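Long-range contact in crystal protein (Bacillus thuringiensis serovar dakota, PDB 2ZTB), which recognizes cancer cells as a proteolytically activated, beta-rich parasporin toxin and probably kills them by forming pores in their membranes: residues 7-21 / 36-48. Numbering follows the deposited sequence.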
ATOM      1  N   TYR A   7      -5.469 -13.758  13.900  1.00 64.42           N
ATOM      2  CA  TYR A   7      -5.382 -15.187  13.772  1.00 62.99           C
ATOM      3  C   TYR A   7      -4.762 -15.598  12.442  1.00 62.23           C
ATOM      4  O   TYR A   7      -4.963 -14.946  11.401  1.00 62.33           O
ATOM      5  CB  TYR A   7      -6.759 -15.831  13.923  1.00 63.30           C
ATOM      6  CG  TYR A   7      -7.317 -15.839  15.337  1.00 64.07           C
ATOM      7  CD1 TYR A   7      -6.476 -15.907  16.455  1.00 64.28           C
ATOM      8  CD2 TYR A   7      -8.692 -15.805  15.553  1.00 64.51           C
ATOM      9  CE1 TYR A   7      -6.996 -15.922  17.756  1.00 64.56           C
ATOM     10  CE2 TYR A   7      -9.223 -15.824  16.845  1.00 66.29           C
ATOM     11  CZ  TYR A   7      -8.374 -15.884  17.945  1.00 65.45           C
ATOM     12  OH  TYR A   7      -8.922 -15.891  19.227  1.00 65.19           O
ATOM     13  N   LEU A   8      -3.985 -16.675  12.489  1.00 60.60           N
ATOM     14  CA  LEU A   8      -3.509 -17.323  11.285  1.00 59.13           C
ATOM     15  C   LEU A   8      -4.622 -18.279  10.849  1.00 58.87           C
ATOM     16  O   LEU A   8      -5.274 -18.920  11.691  1.00 59.11           O
ATOM     17  CB  LEU A   8      -2.193 -18.051  11.558  1.00 58.81           C
ATOM     18  CG  LEU A   8      -1.505 -18.751  10.374  1.00 58.70           C
ATOM     19  CD1 LEU A   8      -0.921 -17.741   9.382  1.00 53.62           C
ATOM     20  CD2 LEU A   8      -0.421 -19.730  10.887  1.00 58.03           C
ATOM     21  N   MET A   9      -4.874 -18.338   9.546  1.00 57.86           N
ATOM     22  CA  MET A   9      -5.920 -19.197   9.007  1.00 57.55           C
ATOM     23  C   MET A   9      -5.305 -20.343   8.189  1.00 56.72           C
ATOM     24  O   MET A   9      -4.175 -20.225   7.724  1.00 56.32           O
ATOM     25  CB  MET A   9      -6.882 -18.373   8.143  1.00 57.98           C
ATOM     26  CG  MET A   9      -7.452 -17.101   8.827  1.00 60.92           C
ATOM     27  SD  MET A   9      -8.598 -17.506  10.169  1.00 66.40           S
ATOM     28  CE  MET A   9     -10.026 -18.137   9.268  1.00 66.79           C
ATOM     29  N   PHE A  10      -6.043 -21.440   8.020  1.00 56.19           N
ATOM     30  CA  PHE A  10      -5.572 -22.574   7.214  1.00 56.20           C
ATOM     31  C   PHE A  10      -5.321 -22.222   5.743  1.00 56.60           C
ATOM     32  O   PHE A  10      -4.437 -22.820   5.111  1.00 56.80           O
ATOM     33  CB  PHE A  10      -6.501 -23.790   7.319  1.00 55.74           C
ATOM     34  CG  PHE A  10      -6.181 -24.710   8.489  1.00 56.12           C
ATOM     35  CD1 PHE A  10      -7.086 -24.879   9.528  1.00 54.82           C
ATOM     36  CD2 PHE A  10      -4.980 -25.411   8.540  1.00 55.35           C
ATOM     37  CE1 PHE A  10      -6.804 -25.717  10.598  1.00 54.67           C
ATOM     38  CE2 PHE A  10      -4.689 -26.254   9.610  1.00 55.78           C
ATOM     39  CZ  PHE A  10      -5.600 -26.407  10.641  1.00 54.57           C
ATOM     40  N   ASN A  11      -6.097 -21.274   5.201  1.00 56.28           N
ATOM     41  CA  ASN A  11      -5.969 -20.887   3.797  1.00 56.43           C
ATOM     42  C   ASN A  11      -4.801 -19.940   3.535  1.00 56.57           C
ATOM     43  O   ASN A  11      -4.588 -19.495   2.411  1.00 56.71           O
ATOM     44  CB  ASN A  11      -7.306 -20.385   3.202  1.00 56.75           C
ATOM     45  CG  ASN A  11      -7.758 -18.995   3.729  1.00 57.21           C
ATOM     46  OD1 ASN A  11      -8.695 -18.420   3.178  1.00 59.71           O
ATOM     47  ND2 ASN A  11      -7.113 -18.469   4.764  1.00 56.16           N
ATOM     48  N   GLU A  12      -4.034 -19.674   4.587  1.00 56.96           N
ATOM     49  CA  GLU A  12      -2.840 -18.826   4.541  1.00 57.50           C
ATOM     50  C   GLU A  12      -1.551 -19.607   4.785  1.00 56.78           C
ATOM     51  O   GLU A  12      -0.473 -19.016   4.786  1.00 57.23           O
ATOM     52  CB  GLU A  12      -2.891 -17.801   5.666  1.00 57.69           C
ATOM     53  CG  GLU A  12      -3.872 -16.711   5.488  1.00 60.72           C
ATOM     54  CD  GLU A  12      -3.797 -15.753   6.646  1.00 63.42           C
ATOM     55  OE1 GLU A  12      -3.248 -14.655   6.432  1.00 65.49           O
ATOM     56  OE2 GLU A  12      -4.243 -16.117   7.759  1.00 61.99           O
ATOM     57  N   LEU A  13      -1.665 -20.908   5.043  1.00 55.72           N
ATOM     58  CA  LEU A  13      -0.495 -21.764   5.281  1.00 54.64           C
ATOM     59  C   LEU A  13       0.520 -21.720   4.145  1.00 54.03           C
ATOM     60  O   LEU A  13       1.722 -21.742   4.388  1.00 54.00           O
ATOM     61  CB  LEU A  13      -0.940 -23.193   5.607  1.00 54.40           C
ATOM     62  CG  LEU A  13      -0.924 -23.535   7.115  1.00 55.32           C
ATOM     63  CD1 LEU A  13      -1.413 -22.424   8.046  1.00 51.92           C
ATOM     64  CD2 LEU A  13      -1.597 -24.873   7.437  1.00 54.55           C
ATOM     65  N   SER A  14       0.034 -21.606   2.910  1.00 53.47           N
ATOM     66  CA  SER A  14       0.888 -21.398   1.732  1.00 52.80           C
ATOM     67  C   SER A  14       1.761 -20.152   1.837  1.00 52.84           C
ATOM     68  O   SER A  14       2.845 -20.101   1.243  1.00 52.44           O
ATOM     69  CB  SER A  14       0.037 -21.324   0.473  1.00 52.69           C
ATOM     70  OG  SER A  14      -0.856 -20.226   0.554  1.00 53.62           O
ATOM     71  N   ALA A  15       1.288 -19.161   2.603  1.00 53.13           N
ATOM     72  CA  ALA A  15       2.036 -17.932   2.875  1.00 54.06           C
ATOM     73  C   ALA A  15       3.242 -18.197   3.763  1.00 54.44           C
ATOM     74  O   ALA A  15       4.187 -17.418   3.779  1.00 55.47           O
ATOM     75  CB  ALA A  15       1.116 -16.829   3.498  1.00 53.11           C
ATOM     76  N   LEU A  16       3.190 -19.292   4.524  1.00 55.29           N
ATOM     77  CA  LEU A  16       4.335 -19.793   5.290  1.00 54.74           C
ATOM     78  C   LEU A  16       4.966 -21.011   4.578  1.00 54.88           C
ATOM     79  O   LEU A  16       5.582 -21.899   5.214  1.00 55.08           O
ATOM     80  CB  LEU A  16       3.904 -20.164   6.703  1.00 54.70           C
ATOM     81  CG  LEU A  16       3.524 -19.108   7.775  1.00 55.18           C
ATOM     82  CD1 LEU A  16       4.383 -17.849   7.710  1.00 52.80           C
ATOM     83  CD2 LEU A  16       2.057 -18.764   7.733  1.00 55.00           C
ATOM     84  N   SER A  17       4.798 -21.060   3.260  1.00 53.47           N
ATOM     85  CA  SER A  17       5.363 -22.129   2.440  1.00 53.35           C
ATOM     86  C   SER A  17       4.932 -23.522   2.899  1.00 53.11           C
ATOM     87  O   SER A  17       5.619 -24.516   2.628  1.00 52.12           O
ATOM     88  CB  SER A  17       6.883 -22.020   2.406  1.00 53.53           C
ATOM     89  OG  SER A  17       7.273 -20.778   1.850  1.00 52.92           O
ATOM     90  N   SER A  18       3.787 -23.578   3.585  1.00 52.71           N
ATOM     91  CA  SER A  18       3.299 -24.820   4.145  1.00 52.95           C
ATOM     92  C   SER A  18       1.878 -25.169   3.713  1.00 53.14           C
ATOM     93  O   SER A  18       1.273 -24.477   2.876  1.00 52.62           O
ATOM     94  CB  SER A  18       3.430 -24.808   5.674  1.00 52.77           C
ATOM     95  OG  SER A  18       4.668 -24.239   6.048  1.00 52.77           O
ATOM     96  N   SER A  19       1.375 -26.268   4.276  1.00 53.09           N
ATOM     97  CA  SER A  19       0.091 -26.825   3.911  1.00 54.24           C
ATOM     98  C   SER A  19      -0.454 -27.577   5.119  1.00 54.71           C
ATOM     99  O   SER A  19       0.291 -27.867   6.048  1.00 55.76           O
ATOM    100  CB  SER A  19       0.221 -27.738   2.672  1.00 53.87           C
ATOM    101  OG  SER A  19       1.127 -28.829   2.886  1.00 54.79           O
ATOM    102  N   PRO A  20      -1.770 -27.845   5.154  1.00 55.15           N
ATOM    103  CA  PRO A  20      -2.241 -28.725   6.222  1.00 54.80           C
ATOM    104  C   PRO A  20      -1.558 -30.094   6.200  1.00 55.20           C
ATOM    105  O   PRO A  20      -1.328 -30.705   7.262  1.00 55.71           O
ATOM    106  CB  PRO A  20      -3.740 -28.856   5.926  1.00 54.49           C
ATOM    107  CG  PRO A  20      -4.073 -27.566   5.194  1.00 54.40           C
ATOM    108  CD  PRO A  20      -2.886 -27.342   4.318  1.00 54.59           C
ATOM    109  N   GLU A  21      -1.241 -30.577   5.004  1.00 55.36           N
ATOM    110  CA  GLU A  21      -0.621 -31.897   4.855  1.00 55.29           C
ATOM    111  C   GLU A  21       0.791 -31.892   5.402  1.00 54.74           C
ATOM    112  O   GLU A  21       1.232 -32.871   5.966  1.00 56.08           O
ATOM    113  CB  GLU A  21      -0.604 -32.342   3.388  1.00 55.24           C
ATOM    114  CG  GLU A  21      -1.976 -32.700   2.790  1.00 57.63           C
ATOM    115  CD  GLU A  21      -2.867 -31.481   2.448  1.00 61.57           C
ATOM    116  OE1 GLU A  21      -2.353 -30.350   2.254  1.00 61.12           O
ATOM    117  OE2 GLU A  21      -4.106 -31.672   2.358  1.00 63.28           O
ATOM    118  N   ASP A  36      -4.949 -38.132  13.560  1.00 57.65           N
ATOM    119  CA  ASP A  36      -6.221 -38.208  12.873  1.00 57.54           C
ATOM    120  C   ASP A  36      -6.569 -36.850  12.281  1.00 57.31           C
ATOM    121  O   ASP A  36      -7.075 -36.759  11.165  1.00 57.82           O
ATOM    122  CB  ASP A  36      -7.311 -38.624  13.853  1.00 57.91           C
ATOM    123  CG  ASP A  36      -7.384 -40.114  14.064  1.00 59.04           C
ATOM    124  OD1 ASP A  36      -6.741 -40.891  13.327  1.00 60.64           O
ATOM    125  OD2 ASP A  36      -8.109 -40.513  14.992  1.00 61.92           O
ATOM    126  N   GLY A  37      -6.304 -35.792  13.038  1.00 56.72           N
ATOM    127  CA  GLY A  37      -6.622 -34.448  12.596  1.00 55.68           C
ATOM    128  C   GLY A  37      -5.743 -33.406  13.246  1.00 55.07           C
ATOM    129  O   GLY A  37      -5.004 -33.710  14.185  1.00 54.88           O
ATOM    130  N   ILE A  38      -5.850 -32.174  12.751  1.00 54.50           N
ATOM    131  CA  ILE A  38      -5.048 -31.043  13.231  1.00 53.61           C
ATOM    132  C   ILE A  38      -5.980 -29.854  13.462  1.00 54.07           C
ATOM    133  O   ILE A  38      -7.132 -29.898  13.063  1.00 54.31           O
ATOM    134  CB  ILE A  38      -3.874 -30.676  12.260  1.00 53.87           C
ATOM    135  CG1 ILE A  38      -4.396 -30.174  10.897  1.00 52.14           C
ATOM    136  CG2 ILE A  38      -2.853 -31.878  12.148  1.00 52.98           C
ATOM    137  CD1 ILE A  38      -3.337 -29.559   9.962  1.00 52.05           C
ATOM    138  N   ALA A  39      -5.482 -28.810  14.114  1.00 53.99           N
ATOM    139  CA  ALA A  39      -6.301 -27.695  14.534  1.00 54.12           C
ATOM    140  C   ALA A  39      -5.490 -26.412  14.622  1.00 54.22           C
ATOM    141  O   ALA A  39      -4.307 -26.434  14.941  1.00 53.72           O
ATOM    142  CB  ALA A  39      -6.960 -27.998  15.874  1.00 54.20           C
ATOM    143  N   LEU A  40      -6.155 -25.296  14.316  1.00 54.72           N
ATOM    144  CA  LEU A  40      -5.565 -23.967  14.346  1.00 54.83           C
ATOM    145  C   LEU A  40      -6.662 -23.046  14.783  1.00 55.76           C
ATOM    146  O   LEU A  40      -7.708 -22.970  14.135  1.00 56.03           O
ATOM    147  CB  LEU A  40      -5.073 -23.566  12.948  1.00 54.98           C
ATOM    148  CG  LEU A  40      -4.441 -22.199  12.674  1.00 54.38           C
ATOM    149  CD1 LEU A  40      -3.162 -21.989  13.491  1.00 54.85           C
ATOM    150  CD2 LEU A  40      -4.153 -22.064  11.195  1.00 54.04           C
ATOM    151  N   ASN A  41      -6.430 -22.338  15.883  1.00 56.73           N
ATOM    152  CA  ASN A  41      -7.410 -21.370  16.392  1.00 57.65           C
ATOM    153  C   ASN A  41      -8.826 -21.979  16.403  1.00 58.60           C
ATOM    154  O   ASN A  41      -9.065 -22.944  17.145  1.00 58.78           O
ATOM    155  CB  ASN A  41      -7.317 -20.059  15.607  1.00 57.04           C
ATOM    156  CG  ASN A  41      -5.924 -19.446  15.668  1.00 56.29           C
ATOM    157  OD1 ASN A  41      -5.370 -19.270  16.748  1.00 55.79           O
ATOM    158  ND2 ASN A  41      -5.358 -19.109  14.509  1.00 54.29           N
ATOM    159  N   ASN A  42      -9.739 -21.472  15.564  1.00 59.47           N
ATOM    160  CA  ASN A  42     -11.112 -22.020  15.507  1.00 60.24           C
ATOM    161  C   ASN A  42     -11.445 -22.992  14.357  1.00 60.69           C
ATOM    162  O   ASN A  42     -12.620 -23.305  14.114  1.00 60.76           O
ATOM    163  CB  ASN A  42     -12.153 -20.897  15.593  1.00 60.40           C
ATOM    164  CG  ASN A  42     -12.180 -20.239  16.964  1.00 60.94           C
ATOM    165  OD1 ASN A  42     -11.622 -19.077  17.100  1.00 61.42           O
ATOM    166  ND2 ASN A  42     -12.825 -20.980  18.002  1.00 59.85           N
ATOM    167  N   GLU A  43     -10.407 -23.496  13.688  1.00 61.14           N
ATOM    168  CA  GLU A  43     -10.562 -24.411  12.560  1.00 61.25           C
ATOM    169  C   GLU A  43      -9.892 -25.742  12.860  1.00 61.43           C
ATOM    170  O   GLU A  43      -9.040 -25.834  13.738  1.00 61.41           O
ATOM    171  CB  GLU A  43      -9.878 -23.841  11.320  1.00 61.69           C
ATOM    172  CG  GLU A  43     -10.379 -22.520  10.793  1.00 62.15           C
ATOM    173  CD  GLU A  43      -9.350 -21.885   9.889  1.00 64.35           C
ATOM    174  OE1 GLU A  43      -8.343 -21.365  10.427  1.00 65.02           O
ATOM    175  OE2 GLU A  43      -9.543 -21.911   8.650  1.00 64.23           O
ATOM    176  N   THR A  44     -10.290 -26.766  12.108  1.00 61.51           N
ATOM    177  CA  THR A  44      -9.706 -28.083  12.173  1.00 61.72           C
ATOM    178  C   THR A  44      -9.440 -28.542  10.748  1.00 61.71           C
ATOM    179  O   THR A  44      -9.990 -27.977   9.807  1.00 61.82           O
ATOM    180  CB  THR A  44     -10.648 -29.112  12.850  1.00 62.14           C
ATOM    181  OG1 THR A  44     -11.771 -29.385  12.000  1.00 62.10           O
ATOM    182  CG2 THR A  44     -11.128 -28.631  14.212  1.00 62.04           C
ATOM    183  N   TYR A  45      -8.586 -29.551  10.595  1.00 61.54           N
ATOM    184  CA  TYR A  45      -8.365 -30.198   9.307  1.00 61.58           C
ATOM    185  C   TYR A  45      -8.295 -31.715   9.506  1.00 61.96           C
ATOM    186  O   TYR A  45      -7.916 -32.192  10.583  1.00 61.59           O
ATOM    187  CB  TYR A  45      -7.094 -29.657   8.639  1.00 61.84           C
ATOM    188  CG  TYR A  45      -7.268 -29.263   7.177  1.00 61.74           C
ATOM    189  CD1 TYR A  45      -7.601 -27.956   6.817  1.00 62.86           C
ATOM    190  CD2 TYR A  45      -7.116 -30.201   6.164  1.00 61.94           C
ATOM    191  CE1 TYR A  45      -7.764 -27.594   5.474  1.00 62.90           C
ATOM    192  CE2 TYR A  45      -7.281 -29.861   4.831  1.00 61.14           C
ATOM    193  CZ  TYR A  45      -7.597 -28.571   4.493  1.00 62.88           C
ATOM    194  OH  TYR A  45      -7.737 -28.264   3.167  1.00 63.75           O
ATOM    195  N   PHE A  46      -8.681 -32.458   8.472  1.00 62.20           N
ATOM    196  CA  PHE A  46      -8.713 -33.924   8.480  1.00 62.56           C
ATOM    197  C   PHE A  46      -9.693 -34.468   9.532  1.00 63.32           C
ATOM    198  O   PHE A  46     -10.676 -33.803   9.850  1.00 63.30           O
ATOM    199  CB  PHE A  46      -7.295 -34.532   8.611  1.00 62.38           C
ATOM    200  CG  PHE A  46      -6.264 -33.875   7.724  1.00 62.08           C
ATOM    201  CD1 PHE A  46      -5.289 -33.039   8.267  1.00 60.04           C
ATOM    202  CD2 PHE A  46      -6.276 -34.075   6.344  1.00 62.20           C
ATOM    203  CE1 PHE A  46      -4.347 -32.418   7.462  1.00 59.18           C
ATOM    204  CE2 PHE A  46      -5.326 -33.451   5.526  1.00 62.17           C
ATOM    205  CZ  PHE A  46      -4.359 -32.626   6.093  1.00 60.65           C
ATOM    206  N   ASN A  47      -9.427 -35.666  10.063  1.00 63.99           N
ATOM    207  CA  ASN A  47     -10.332 -36.328  11.011  1.00 64.89           C
ATOM    208  C   ASN A  47     -10.164 -35.792  12.438  1.00 65.46           C
ATOM    209  O   ASN A  47      -9.544 -36.439  13.297  1.00 65.88           O
ATOM    210  CB  ASN A  47     -10.124 -37.857  10.951  1.00 64.80           C
ATOM    211  CG  ASN A  47     -11.073 -38.635  11.867  1.00 65.03           C
ATOM    212  OD1 ASN A  47     -12.162 -38.165  12.224  1.00 65.40           O
ATOM    213  ND2 ASN A  47     -10.658 -39.841  12.243  1.00 64.23           N
ATOM    214  N   ALA A  48     -10.738 -34.621  12.689  1.00 66.12           N
ATOM    215  CA  ALA A  48     -10.470 -33.878  13.919  1.00 67.29           C
ATOM    216  C   ALA A  48     -11.585 -33.864  14.971  1.00 68.27           C
ATOM    217  O   ALA A  48     -12.768 -34.053  14.661  1.00 68.86           O
ATOM    218  CB  ALA A  48     -10.050 -32.461  13.587  1.00 66.62           C
TER
HETATM  219  O   HOH W   1      -8.940 -21.049   6.154  1.00 58.61           O
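Tyr7 lays its ring over the amide of Asn41, the two planes stacked 26° apart, with CD1 of Tyr7 3.6 Å from OD1 of Asn41. That amide is held at both ends: ND2 of Asn41 donates to O of Leu8 at 2.8 Å, on a lone pair in the carbonyl plane, though the hydrogen bond is bent, while OD1 accepts from the backbone N of Cys61. Met9 curls its bent side chain across the carboxylate of Glu43. With its CG anti to the carbonyl carbon (chi1 -61°) and the chain extended beyond, Glu43 reaches the start of the 3-10 turn, where OE1 takes a weak bond from N of Phe10 and OE2 a water that also accepts from N of Asn11.

Phe10 is the buried wedge of the contact. CB of Leu40 packs over one face of its ring, 3.6 Å from CE1 of Phe10; on the opposite face comes the edge of Tyr45, an edge-to-face pair with planes at 56°. CB of Glu43 sits at the rim, and CD1 of Ile38 closes on CE2 of Phe10 at 3.6 Å. Pro20, in the first turn of helix 20-31, sets CB and CG over the face of the Tyr45 ring, CG 3.7 Å from the ring centroid, in a CH-pi contact. Its carbonyl O meets the edge of Phe46, 3.5 Å from CE1.

Residues 7-21, a 3-10 segment leading into helix 20-31, thus pack on one side of the 37-40/43-46 hairpin, near one end of the elongated molecule, its centre about 27 Å from the chain's. Val23 and Phe27 of that helix pack on Ile38, and strand 37-40 pairs antiparallel with strand 168-199.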